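Local coordinates for protein Non-reducing end beta-L-arabinofuranosidase (PDB 5MQO) that probably hydrolyses glycosidic bonds in complex plant pectin, acting as an aceric acidase of family GH127, at residues 64-69 and 451-456; 56-61 and 415-420; 493-496 and 500-503; 484-489 and 534-539; 215-220 and 249-254. One frame throughout, in Å; residues are numbered along the deposited sequence.

Overall arrangement
Interactions 1, 2 and 5 lie in the helical catalytic domain. Interactions 3 and 4 lie in the beta-rich middle domain. Interactions 1 and 2 both use helix 50-69, and their centres are 13 Å apart. Their partners come over 350 residues later, so each closes most of the catalytic domain into a loop. Interaction 5, between helices 212-230 and 243-255, is nested inside both loops, 28 Å from either by centres. Interaction 3 is a hairpin nested inside the loop closed by interaction 4, their centres 21 Å apart. The centres of interactions 2 and 4 are 20 Å apart. Helix 402-416 leads into 415-420 and packs on interaction 4, joining helical and beta parts.

Interaction 1 of 5, residues 64-69 and 451-456; sequences QSMWNT and EYISCF
M66 and T69, in the last turn of helix 50-69, meet I453 and E451 in the loop that leads into helix 458-466. The contact lies in the helical catalytic domain, which belongs to the six-hairpin glycosidase clan. The loop's next helix carries C458, which is disulfide-bonded to C383 of helix 382-399.

I453 points its side chain at the helix and is the centre of the contact. Its CG1 lies 4.0 Å from CG of M66 and 4.1 Å from SD of the same residue. The two side chains cross at about a right angle. The M66 chain starts extended (chi1 -163°, chi2 161°), which carries CG and SD past I453 CG1. I453 CD1 reaches on to T69, 3.9 Å from its OG1. T69 CG2 is also 3.9 Å from the backbone O of E451, so a methyl group meets a carbonyl there.

The T69 hydroxyl turns back to its own helix. OG1 donates to the backbone O of M66 at 3.1 Å, approaching from above the carbonyl plane. P460 of helix 458-466 touches both M66 and I453.

No hydrogen bond crosses between the two segments. The contact is therefore van der Waals packing, buried at M66 and I453 and exposed at T69 and E451, with the T69 hydroxyl satisfied within the helix.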
# COMPACT_ATOMS: atom_id res chain seq x y z
N GLN A 64 -3.17 6.85 -20.10
CA GLN A 64 -3.90 7.45 -21.23
C GLN A 64 -5.38 7.47 -20.93
O GLN A 64 -6.02 8.50 -21.02
CB GLN A 64 -3.72 6.68 -22.53
CG GLN A 64 -2.29 6.46 -23.00
CD GLN A 64 -2.03 5.01 -23.41
OE1 GLN A 64 -2.72 4.44 -24.27
NE2 GLN A 64 -1.05 4.38 -22.76
N SER A 65 -5.92 6.31 -20.55
CA SER A 65 -7.34 6.15 -20.21
C SER A 65 -7.88 7.17 -19.20
O SER A 65 -9.04 7.59 -19.31
CB SER A 65 -7.60 4.75 -19.69
OG SER A 65 -8.96 4.60 -19.34
N MET A 66 -7.04 7.56 -18.23
CA MET A 66 -7.43 8.54 -17.21
C MET A 66 -7.37 9.98 -17.69
O MET A 66 -8.20 10.79 -17.30
CB MET A 66 -6.58 8.38 -15.95
CG MET A 66 -7.20 9.08 -14.75
SD MET A 66 -6.54 8.47 -13.19
CE MET A 66 -5.09 9.52 -13.01
N TRP A 67 -6.39 10.32 -18.51
CA TRP A 67 -6.34 11.62 -19.18
C TRP A 67 -7.51 11.81 -20.14
O TRP A 67 -7.96 12.93 -20.36
CB TRP A 67 -5.03 11.74 -19.95
CG TRP A 67 -4.85 13.04 -20.65
CD1 TRP A 67 -5.04 13.28 -21.98
CD2 TRP A 67 -4.45 14.28 -20.07
NE1 TRP A 67 -4.78 14.59 -22.26
CE2 TRP A 67 -4.41 15.23 -21.11
CE3 TRP A 67 -4.12 14.68 -18.76
CZ2 TRP A 67 -4.05 16.57 -20.89
CZ3 TRP A 67 -3.76 16.01 -18.54
CH2 TRP A 67 -3.72 16.94 -19.61
N ASN A 68 -8.01 10.71 -20.71
CA ASN A 68 -9.07 10.78 -21.71
C ASN A 68 -10.43 11.05 -21.10
O ASN A 68 -11.16 11.88 -21.64
CB ASN A 68 -9.07 9.54 -22.61
CG ASN A 68 -7.99 9.63 -23.70
OD1 ASN A 68 -6.91 10.22 -23.49
ND2 ASN A 68 -8.28 9.05 -24.86
N THR A 69 -10.78 10.40 -20.00
CA THR A 69 -11.98 10.82 -19.24
C THR A 69 -11.81 12.29 -18.81
O THR A 69 -12.79 13.03 -18.70
CB THR A 69 -12.28 9.90 -18.02
OG1 THR A 69 -11.06 9.55 -17.37
CG2 THR A 69 -12.97 8.60 -18.43
N GLU A 451 -15.06 2.93 -14.43
CA GLU A 451 -14.04 3.75 -15.09
C GLU A 451 -14.24 5.23 -14.83
O GLU A 451 -13.68 6.06 -15.53
CB GLU A 451 -13.89 3.43 -16.60
CG GLU A 451 -15.14 3.37 -17.48
CD GLU A 451 -14.83 2.88 -18.92
OE1 GLU A 451 -15.20 3.59 -19.88
OE2 GLU A 451 -14.21 1.80 -19.11
N TYR A 452 -14.96 5.55 -13.74
CA TYR A 452 -15.49 6.88 -13.46
C TYR A 452 -14.68 7.45 -12.32
O TYR A 452 -14.98 7.25 -11.14
CB TYR A 452 -17.00 6.84 -13.15
CG TYR A 452 -17.86 6.65 -14.39
CD1 TYR A 452 -18.76 7.64 -14.82
CD2 TYR A 452 -17.75 5.47 -15.17
CE1 TYR A 452 -19.53 7.46 -15.97
CE2 TYR A 452 -18.52 5.29 -16.32
CZ TYR A 452 -19.40 6.28 -16.71
OH TYR A 452 -20.17 6.10 -17.84
N ILE A 453 -13.62 8.15 -12.71
CA ILE A 453 -12.70 8.80 -11.80
C ILE A 453 -13.50 9.97 -11.23
O ILE A 453 -13.75 10.01 -10.03
CB ILE A 453 -11.37 9.23 -12.51
CG1 ILE A 453 -10.58 7.99 -12.95
CG2 ILE A 453 -10.52 10.16 -11.64
CD1 ILE A 453 -11.04 7.32 -14.23
N SER A 454 -13.93 10.87 -12.14
CA SER A 454 -14.80 12.03 -11.86
C SER A 454 -15.10 12.34 -10.38
O SER A 454 -14.57 13.31 -9.84
CB SER A 454 -16.12 11.88 -12.64
OG SER A 454 -15.90 11.71 -14.03
N CYS A 455 -15.90 11.48 -9.73
CA CYS A 455 -16.37 11.68 -8.33
C CYS A 455 -15.31 11.40 -7.23
O CYS A 455 -15.21 12.15 -6.25
CB CYS A 455 -17.66 10.87 -8.04
SG CYS A 455 -19.21 11.81 -8.19
N PHE A 456 -14.51 10.34 -7.41
CA PHE A 456 -13.57 9.91 -6.37
C PHE A 456 -12.22 10.61 -6.62
O PHE A 456 -11.81 10.78 -7.78
CB PHE A 456 -13.39 8.37 -6.33
CG PHE A 456 -14.51 7.58 -6.98
CD1 PHE A 456 -15.86 7.84 -6.68
CD2 PHE A 456 -14.22 6.53 -7.88
CE1 PHE A 456 -16.88 7.10 -7.28
CE2 PHE A 456 -15.24 5.79 -8.47
CZ PHE A 456 -16.57 6.08 -8.17

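Interaction 2 of 5, residues 56-61 and 415-420; sequences NVFSGT and SVLSGI
The F58 ring points its edge at L417, and I420 comes to it obliquely. L417 lies in the plane of the ring. Its CD1 is 4.0 Å from F58 CZ, so a methyl group meets the ring rim and not the face. The two side chains cross at about a right angle. I420 approaches CE1 of the ring at a slant. Its CG2 is 4.1 Å from F58 CE1, and its CD1 is 4.2 Å from that same ring atom, so two methyl groups of one residue share one carbon.

The backbones are far apart at this point. The nearest CA atoms, those of F58 and I420, are 9.7 Å from each other, and the ring and the two aliphatic side chains fill the gap between them. In I420 the CG1 branch is extended (chi2 179°), which carries CD1 out to the ring beside CG2. L417 has CG anti to its backbone N (chi1 180°), and CD1 then turns to the ring edge.

F58 belongs to helix 50-69 of the helical catalytic domain, consistent with the (alpha/alpha)6 barrel of this family. L417 and I420 follow helix 402-416, where the chain passes through a short 3-10 segment. That segment is held by a backbone bond from G419 N to V416 O at 2.9 Å. Both sides are buried.

Helix 458-466 fills in beside them. L463 and L466 touch F58, and L466 also touches I420. F50, earlier on helix 50-69, packs on L417. The backbone of G419 is hydrogen-bonded to F428, which ties the end of the 3-10 segment to the following loop.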
# COMPACT_ATOMS: atom_id res chain seq x y z
N ASN A 56 3.08 -2.81 -17.63
CA ASN A 56 2.67 -2.52 -19.03
C ASN A 56 1.22 -2.07 -19.16
O ASN A 56 0.93 -1.19 -19.96
CB ASN A 56 2.93 -3.70 -19.99
CG ASN A 56 4.39 -3.79 -20.44
OD1 ASN A 56 5.26 -3.00 -20.02
ND2 ASN A 56 4.68 -4.76 -21.30
N VAL A 57 0.33 -2.65 -18.36
CA VAL A 57 -1.01 -2.15 -18.32
C VAL A 57 -0.98 -0.71 -17.80
O VAL A 57 -1.42 0.22 -18.50
CB VAL A 57 -1.93 -3.02 -17.48
CG1 VAL A 57 -3.32 -2.40 -17.38
CG2 VAL A 57 -2.01 -4.41 -18.09
N PHE A 58 -0.42 -0.49 -16.61
CA PHE A 58 -0.56 0.84 -15.99
C PHE A 58 0.05 1.94 -16.86
O PHE A 58 -0.58 3.00 -17.02
CB PHE A 58 0.04 0.94 -14.56
CG PHE A 58 -0.38 -0.16 -13.62
CD1 PHE A 58 -1.68 -0.71 -13.65
CD2 PHE A 58 0.53 -0.67 -12.70
CE1 PHE A 58 -2.04 -1.73 -12.79
CE2 PHE A 58 0.16 -1.69 -11.84
CZ PHE A 58 -1.12 -2.23 -11.89
N SER A 59 1.24 1.69 -17.41
CA SER A 59 1.97 2.69 -18.22
C SER A 59 1.40 2.80 -19.64
O SER A 59 1.21 3.88 -20.18
CB SER A 59 3.47 2.34 -18.30
OG SER A 59 3.73 1.38 -19.32
N GLY A 60 1.11 1.65 -20.22
CA GLY A 60 0.63 1.60 -21.56
C GLY A 60 -0.87 1.58 -21.71
O GLY A 60 -1.35 1.20 -22.78
N THR A 61 -1.64 1.99 -20.70
CA THR A 61 -3.11 2.04 -20.86
C THR A 61 -3.80 2.93 -19.86
O THR A 61 -4.58 3.83 -20.24
CB THR A 61 -3.77 0.65 -20.76
OG1 THR A 61 -3.13 -0.25 -21.67
CG2 THR A 61 -5.27 0.70 -21.04
N SER A 415 -4.73 -5.06 -0.93
CA SER A 415 -5.66 -3.96 -0.69
C SER A 415 -5.36 -2.67 -1.44
O SER A 415 -6.03 -1.67 -1.24
CB SER A 415 -5.75 -3.70 0.81
OG SER A 415 -4.48 -3.52 1.39
N VAL A 416 -4.38 -2.70 -2.34
CA VAL A 416 -4.05 -1.56 -3.21
C VAL A 416 -4.26 -2.01 -4.66
O VAL A 416 -5.05 -1.40 -5.40
CB VAL A 416 -2.60 -1.10 -2.97
CG1 VAL A 416 -2.17 -0.04 -3.96
CG2 VAL A 416 -2.45 -0.58 -1.55
N LEU A 417 -3.58 -3.09 -5.05
CA LEU A 417 -3.76 -3.67 -6.36
C LEU A 417 -5.21 -4.14 -6.58
O LEU A 417 -5.68 -4.18 -7.73
CB LEU A 417 -2.75 -4.80 -6.56
CG LEU A 417 -2.73 -5.60 -7.86
CD1 LEU A 417 -2.42 -4.75 -9.08
CD2 LEU A 417 -1.72 -6.71 -7.73
N SER A 418 -5.93 -4.46 -5.51
CA SER A 418 -7.36 -4.82 -5.64
C SER A 418 -8.20 -3.64 -6.10
O SER A 418 -9.29 -3.81 -6.62
CB SER A 418 -7.90 -5.30 -4.31
OG SER A 418 -7.90 -4.22 -3.40
N GLY A 419 -7.70 -2.44 -5.87
CA GLY A 419 -8.39 -1.23 -6.21
C GLY A 419 -8.56 -0.91 -7.68
O GLY A 419 -9.33 0.02 -8.01
N ILE A 420 -7.86 -1.64 -8.55
CA ILE A 420 -7.90 -1.40 -9.99
C ILE A 420 -8.21 -2.71 -10.67
O ILE A 420 -7.89 -3.76 -10.16
CB ILE A 420 -6.56 -0.78 -10.51
CG1 ILE A 420 -6.76 -0.08 -11.86
CG2 ILE A 420 -5.42 -1.82 -10.55
CD1 ILE A 420 -5.50 0.58 -12.44

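Interaction 3 of 5, residues 493-496 and 500-503; sequences TNWK and ELAL
T493 and L501 face each other across a beta hairpin, and each has one branch anti to the backbone N. In T493 that branch is OG1 (chi1 -173°), which donates to N494 O at 3.0 Å from above the carbonyl plane. CG2 then faces the neighbouring strand, 4.2 Å from L501 CB. In L501 it is CG (chi1 -169°), and CD1 reaches W495 CB at 4.1 Å.

The strands 489-494 and 500-506 are antiparallel neighbours in a sheet of the middle domain. T493 and L501 form a hydrogen-bonded pair with side chains on the same face. L501 N donates to T493 O at 2.9 Å, almost straight at 178°. The return bond, T493 N to L501 O, is weak, at 3.1 Å. N494 and E500 form the next, non-hydrogen-bonded pair, and their side chains diverge. T493 O also takes a CA-H contact from E500 CA.

K496 CE lies over one face of the W495 ring, offset toward its rim. Its NZ is hydrogen-bonded to P478 O.

T493 O accepts one straight bond and one CH contact, while the return bond is weak. The backbone grip at this hairpin end is therefore uneven, and apolar packing supplements the backbone bonds.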
# COMPACT_ATOMS: atom_id res chain seq x y z
N THR A 493 22.19 0.79 -9.15
CA THR A 493 22.52 1.93 -8.30
C THR A 493 24.00 2.24 -8.45
O THR A 493 24.74 1.51 -9.10
CB THR A 493 22.25 1.64 -6.80
OG1 THR A 493 22.45 2.84 -6.05
CG2 THR A 493 23.19 0.55 -6.22
N ASN A 494 24.41 3.36 -7.86
CA ASN A 494 25.81 3.67 -7.63
C ASN A 494 26.05 3.35 -6.17
O ASN A 494 25.26 3.77 -5.34
CB ASN A 494 26.10 5.16 -7.91
CG ASN A 494 27.57 5.41 -8.20
OD1 ASN A 494 28.44 5.25 -7.33
ND2 ASN A 494 27.87 5.80 -9.44
N TRP A 495 27.11 2.61 -5.87
CA TRP A 495 27.35 2.16 -4.49
C TRP A 495 28.45 2.97 -3.78
O TRP A 495 29.61 2.61 -3.81
CB TRP A 495 27.57 0.64 -4.41
CG TRP A 495 27.35 0.17 -3.00
CD1 TRP A 495 26.14 0.16 -2.29
CD2 TRP A 495 28.35 -0.27 -2.11
NE1 TRP A 495 26.36 -0.29 -1.01
CE2 TRP A 495 27.70 -0.56 -0.86
CE3 TRP A 495 29.73 -0.46 -2.22
CZ2 TRP A 495 28.41 -1.05 0.25
CZ3 TRP A 495 30.45 -0.93 -1.12
CH2 TRP A 495 29.78 -1.23 0.11
N LYS A 496 28.02 4.05 -3.12
CA LYS A 496 28.89 5.02 -2.44
C LYS A 496 29.71 5.74 -3.50
O LYS A 496 29.34 5.73 -4.68
CB LYS A 496 29.76 4.35 -1.37
CG LYS A 496 29.02 3.31 -0.54
CD LYS A 496 29.46 3.30 0.92
CE LYS A 496 29.26 1.94 1.57
NZ LYS A 496 29.77 1.92 2.97
N GLU A 500 29.19 1.92 -10.37
CA GLU A 500 27.95 1.20 -10.58
C GLU A 500 27.96 -0.14 -9.88
O GLU A 500 28.98 -0.81 -9.80
CB GLU A 500 27.68 0.92 -12.06
CG GLU A 500 26.76 1.92 -12.75
CD GLU A 500 26.13 1.38 -14.04
OE1 GLU A 500 26.26 0.15 -14.34
OE2 GLU A 500 25.49 2.19 -14.75
N LEU A 501 26.79 -0.52 -9.38
CA LEU A 501 26.52 -1.87 -8.97
C LEU A 501 25.23 -2.18 -9.67
O LEU A 501 24.26 -1.44 -9.51
CB LEU A 501 26.36 -1.95 -7.46
CG LEU A 501 26.34 -3.35 -6.85
CD1 LEU A 501 26.62 -3.25 -5.36
CD2 LEU A 501 25.01 -4.04 -7.12
N ALA A 502 25.21 -3.23 -10.48
CA ALA A 502 24.00 -3.61 -11.19
C ALA A 502 23.68 -5.04 -10.86
O ALA A 502 24.59 -5.85 -10.78
CB ALA A 502 24.18 -3.45 -12.67
N LEU A 503 22.41 -5.35 -10.64
CA LEU A 503 22.06 -6.75 -10.48
C LEU A 503 20.76 -7.10 -11.20
O LEU A 503 20.00 -6.25 -11.62
CB LEU A 503 22.08 -7.16 -9.00
CG LEU A 503 21.18 -6.41 -7.99
CD1 LEU A 503 19.73 -6.90 -8.03
CD2 LEU A 503 21.74 -6.57 -6.59

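Interaction 4 of 5, residues 484-489 and 534-539; sequences NLYGAN and RIPEWC
N484 and Y486 meet R534 and P536 where the loop between strands 480-483 and 489-494 passes R534 on strand 529-535. The site is in the beta-rich middle domain, against helix 402-416.

The tight part is polar and is made by R534 with the N484 carbonyl and the Y486 hydroxyl. R534 NE donates to the backbone O of N484 at 3.1 Å and 164°. The acceptor lies in the guanidinium plane, and the N-H meets a lone pair in the carbonyl plane. NH1 adds a weak bond to that same O. A bend in the R534 chain (chi3 72°) turns the guanidinium edge to this carbonyl. The outer nitrogens pair with helix 402-416: NH2 forms a salt bridge with E406, and NH1 one with E409. These carboxylates probably balance the charge of the buried guanidinium, and they fix its rotation. The N484 amide is bound by Y560 and T475.

The looser part is apolar. P536 CD is 4.4 Å from Y486 CE2, at the ring edge. Beyond it P536 to C539 form a type I turn, closed by C539 N to P536 O at 2.9 Å. E537, within that turn, is exposed, and W538 is partly so.

The Y486 ring is buried. It meets Y509 edge-to-face and packs on L575 and M577. Its hydroxyl donates to R534 O at 2.6 Å, in the carbonyl plane and on a lone pair.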
# COMPACT_ATOMS: atom_id res chain seq x y z
N ASN A 484 13.52 -6.34 -0.46
CA ASN A 484 12.27 -6.21 0.24
C ASN A 484 11.05 -6.77 -0.50
O ASN A 484 10.29 -7.54 0.08
CB ASN A 484 12.07 -4.74 0.59
CG ASN A 484 13.03 -4.29 1.65
OD1 ASN A 484 13.07 -4.88 2.71
ND2 ASN A 484 13.80 -3.25 1.38
N LEU A 485 10.83 -6.38 -1.75
CA LEU A 485 9.70 -6.94 -2.51
C LEU A 485 10.22 -7.68 -3.70
O LEU A 485 10.69 -7.05 -4.64
CB LEU A 485 8.71 -5.89 -3.02
CG LEU A 485 7.96 -4.99 -2.02
CD1 LEU A 485 6.67 -4.50 -2.67
CD2 LEU A 485 7.70 -5.65 -0.67
N TYR A 486 10.08 -9.02 -3.65
CA TYR A 486 10.51 -9.91 -4.71
C TYR A 486 9.66 -9.75 -5.97
O TYR A 486 8.45 -9.53 -5.91
CB TYR A 486 10.54 -11.39 -4.23
CG TYR A 486 11.43 -11.59 -3.00
CD1 TYR A 486 12.80 -11.30 -3.07
CD2 TYR A 486 10.92 -12.04 -1.79
CE1 TYR A 486 13.63 -11.43 -1.96
CE2 TYR A 486 11.75 -12.18 -0.67
CZ TYR A 486 13.10 -11.86 -0.77
OH TYR A 486 13.97 -11.97 0.29
N GLY A 487 10.32 -9.89 -7.12
CA GLY A 487 9.72 -9.72 -8.44
C GLY A 487 10.84 -9.53 -9.46
O GLY A 487 11.90 -8.97 -9.14
N ALA A 488 10.62 -10.01 -10.68
CA ALA A 488 11.65 -9.98 -11.69
C ALA A 488 11.97 -8.53 -12.00
O ALA A 488 11.06 -7.76 -12.27
CB ALA A 488 11.17 -10.68 -12.94
N ASN A 489 13.26 -8.18 -11.94
CA ASN A 489 13.70 -6.81 -12.11
C ASN A 489 15.21 -6.66 -12.40
O ASN A 489 15.99 -7.56 -12.12
CB ASN A 489 13.36 -6.00 -10.85
CG ASN A 489 14.23 -6.38 -9.64
OD1 ASN A 489 15.46 -6.19 -9.63
ND2 ASN A 489 13.59 -6.88 -8.61
N ARG A 534 14.83 -10.55 2.72
CA ARG A 534 13.74 -10.65 3.69
C ARG A 534 13.20 -12.07 3.66
O ARG A 534 13.02 -12.64 2.59
CB ARG A 534 12.65 -9.62 3.38
CG ARG A 534 11.52 -9.60 4.40
CD ARG A 534 10.60 -8.43 4.16
NE ARG A 534 9.82 -8.67 2.97
CZ ARG A 534 8.71 -9.41 2.92
NH1 ARG A 534 8.08 -9.57 1.75
NH2 ARG A 534 8.21 -9.97 4.03
N ILE A 535 13.03 -12.66 4.83
CA ILE A 535 12.22 -13.87 4.99
C ILE A 535 10.79 -13.48 5.40
O ILE A 535 10.61 -13.02 6.53
CB ILE A 535 12.79 -14.80 6.06
CG1 ILE A 535 14.30 -15.04 5.83
CG2 ILE A 535 11.98 -16.09 6.10
CD1 ILE A 535 14.67 -15.35 4.39
N PRO A 536 9.79 -13.65 4.50
CA PRO A 536 8.38 -13.36 4.84
C PRO A 536 7.85 -14.03 6.10
O PRO A 536 8.25 -15.14 6.43
CB PRO A 536 7.61 -13.86 3.61
CG PRO A 536 8.55 -13.62 2.48
CD PRO A 536 9.94 -13.84 3.04
N GLU A 537 6.96 -13.31 6.79
CA GLU A 537 6.31 -13.76 8.01
C GLU A 537 5.56 -15.04 7.73
O GLU A 537 5.60 -15.96 8.52
CB GLU A 537 5.34 -12.69 8.54
CG GLU A 537 4.88 -12.94 9.98
CD GLU A 537 3.83 -11.97 10.51
OE1 GLU A 537 3.28 -11.16 9.73
OE2 GLU A 537 3.53 -12.03 11.71
N TRP A 538 4.93 -15.11 6.56
CA TRP A 538 4.29 -16.35 6.12
C TRP A 538 5.19 -17.57 5.86
O TRP A 538 4.67 -18.68 5.74
CB TRP A 538 3.40 -16.11 4.89
CG TRP A 538 4.05 -15.48 3.73
CD1 TRP A 538 3.99 -14.18 3.39
CD2 TRP A 538 4.83 -16.13 2.71
NE1 TRP A 538 4.69 -13.95 2.22
CE2 TRP A 538 5.22 -15.13 1.79
CE3 TRP A 538 5.24 -17.45 2.48
CZ2 TRP A 538 6.02 -15.41 0.65
CZ3 TRP A 538 6.04 -17.73 1.36
CH2 TRP A 538 6.42 -16.71 0.46
N CYS A 539 6.52 -17.39 5.77
CA CYS A 539 7.43 -18.46 5.31
C CYS A 539 8.09 -19.29 6.43
O CYS A 539 8.96 -18.79 7.18
CB CYS A 539 8.55 -17.87 4.43
SG CYS A 539 9.69 -19.12 3.79

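Interaction 5 of 5, residues 215-220 and 249-254; sequences DAAVKA and VEMYRA
M251 reaches across from helix 243-255 to A217 and V218 of helix 212-230. Its side chain carries the whole contact. Its first torsion (chi1 -92°) falls away from the usual staggered positions. The chain then bends at chi2 (-77°) and runs straight through the sulfur (chi3 179°), so that CE is directed at helix 212-230.

CE sits 3.2 Å from A217 CB as modelled. That is shorter than two methyl groups normally approach, so the exact placing of CE is doubtful. In the same model CE is 3.8 Å from the backbone N of V218. The V218 side chain packs more loosely, with CG2 4.4 Å from M251 SD. The nearest CA atoms, those of V218 and M251, are 7.5 Å apart. No hydrogen bond crosses, and the helices run in roughly opposite directions.

On helix 243-255, E250 and R253 form a salt bridge one turn apart. R253 NH1 meets E250 OE2 on its syn side at 2.9 Å, close to the guanidinium plane, and V249 CG1 lies over one face of that guanidinium.

Three other helices of the catalytic domain touch the pair. Helix 192-208 places I202 on M251 and R206 in a salt bridge with E250. Helix 258-270 packs Y260 on V218. Helix 297-314 provides D309 and E313, which bind R253.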
# COMPACT_ATOMS: atom_id res chain seq x y z
N ASP A 215 10.64 24.21 -9.17
CA ASP A 215 10.59 25.63 -8.77
C ASP A 215 9.14 26.07 -8.52
O ASP A 215 8.88 26.79 -7.58
CB ASP A 215 11.33 26.54 -9.77
CG ASP A 215 12.87 26.33 -9.75
OD1 ASP A 215 13.48 26.18 -8.66
OD2 ASP A 215 13.49 26.32 -10.83
N ALA A 216 8.21 25.58 -9.33
CA ALA A 216 6.77 25.77 -9.03
C ALA A 216 6.36 25.20 -7.68
O ALA A 216 5.61 25.81 -6.95
CB ALA A 216 5.88 25.18 -10.13
N ALA A 217 6.89 24.04 -7.35
CA ALA A 217 6.64 23.42 -6.05
C ALA A 217 7.29 24.17 -4.83
O ALA A 217 6.58 24.40 -3.82
CB ALA A 217 7.09 21.96 -6.11
N VAL A 218 8.58 24.53 -4.92
CA VAL A 218 9.26 25.30 -3.85
C VAL A 218 8.48 26.60 -3.50
O VAL A 218 8.37 26.98 -2.32
CB VAL A 218 10.74 25.70 -4.23
CG1 VAL A 218 11.40 26.62 -3.18
CG2 VAL A 218 11.62 24.48 -4.44
N LYS A 219 7.95 27.27 -4.52
CA LYS A 219 7.11 28.44 -4.31
C LYS A 219 5.79 28.12 -3.62
O LYS A 219 5.37 28.85 -2.72
CB LYS A 219 6.83 29.14 -5.64
CG LYS A 219 8.05 29.82 -6.25
CD LYS A 219 7.62 30.56 -7.49
CE LYS A 219 8.78 31.29 -8.13
NZ LYS A 219 8.24 32.35 -9.02
N ALA A 220 5.14 27.03 -4.03
CA ALA A 220 3.88 26.58 -3.41
C ALA A 220 4.08 26.30 -1.92
O ALA A 220 3.24 26.66 -1.07
CB ALA A 220 3.37 25.33 -4.09
N VAL A 249 7.80 17.45 4.49
CA VAL A 249 9.06 16.79 4.91
C VAL A 249 9.86 16.35 3.68
O VAL A 249 11.10 16.40 3.66
CB VAL A 249 8.81 15.57 5.82
CG1 VAL A 249 10.11 14.83 6.14
CG2 VAL A 249 8.16 15.99 7.12
N GLU A 250 9.16 15.93 2.63
CA GLU A 250 9.88 15.58 1.43
C GLU A 250 10.50 16.84 0.77
O GLU A 250 11.54 16.76 0.15
CB GLU A 250 8.99 14.80 0.47
CG GLU A 250 9.75 13.91 -0.49
CD GLU A 250 10.67 12.91 0.18
OE1 GLU A 250 11.78 12.65 -0.38
OE2 GLU A 250 10.28 12.35 1.25
N MET A 251 9.88 18.00 0.95
CA MET A 251 10.48 19.23 0.45
C MET A 251 11.67 19.67 1.25
O MET A 251 12.62 20.20 0.66
CB MET A 251 9.47 20.35 0.39
CG MET A 251 8.82 20.42 -0.97
SD MET A 251 9.94 21.17 -2.15
CE MET A 251 8.86 21.04 -3.56
N TYR A 252 11.64 19.47 2.56
CA TYR A 252 12.84 19.73 3.39
C TYR A 252 13.97 18.82 2.95
O TYR A 252 15.06 19.28 2.67
CB TYR A 252 12.55 19.52 4.87
CG TYR A 252 13.77 19.39 5.74
CD1 TYR A 252 14.59 20.49 6.04
CD2 TYR A 252 14.09 18.16 6.32
CE1 TYR A 252 15.71 20.35 6.87
CE2 TYR A 252 15.20 18.01 7.14
CZ TYR A 252 16.01 19.10 7.42
OH TYR A 252 17.09 18.89 8.26
N ARG A 253 13.68 17.53 2.86
CA ARG A 253 14.58 16.57 2.23
C ARG A 253 15.16 17.01 0.91
O ARG A 253 16.34 16.82 0.68
CB ARG A 253 13.90 15.21 2.04
CG ARG A 253 13.82 14.44 3.36
CD ARG A 253 12.84 13.32 3.30
NE ARG A 253 12.67 12.74 4.62
CZ ARG A 253 11.75 11.82 4.90
NH1 ARG A 253 10.95 11.36 3.94
NH2 ARG A 253 11.63 11.34 6.14
N ALA A 254 14.33 17.59 0.04
CA ALA A 254 14.78 18.03 -1.27
C ALA A 254 15.50 19.38 -1.34
O ALA A 254 16.19 19.64 -2.32
CB ALA A 254 13.62 18.03 -2.24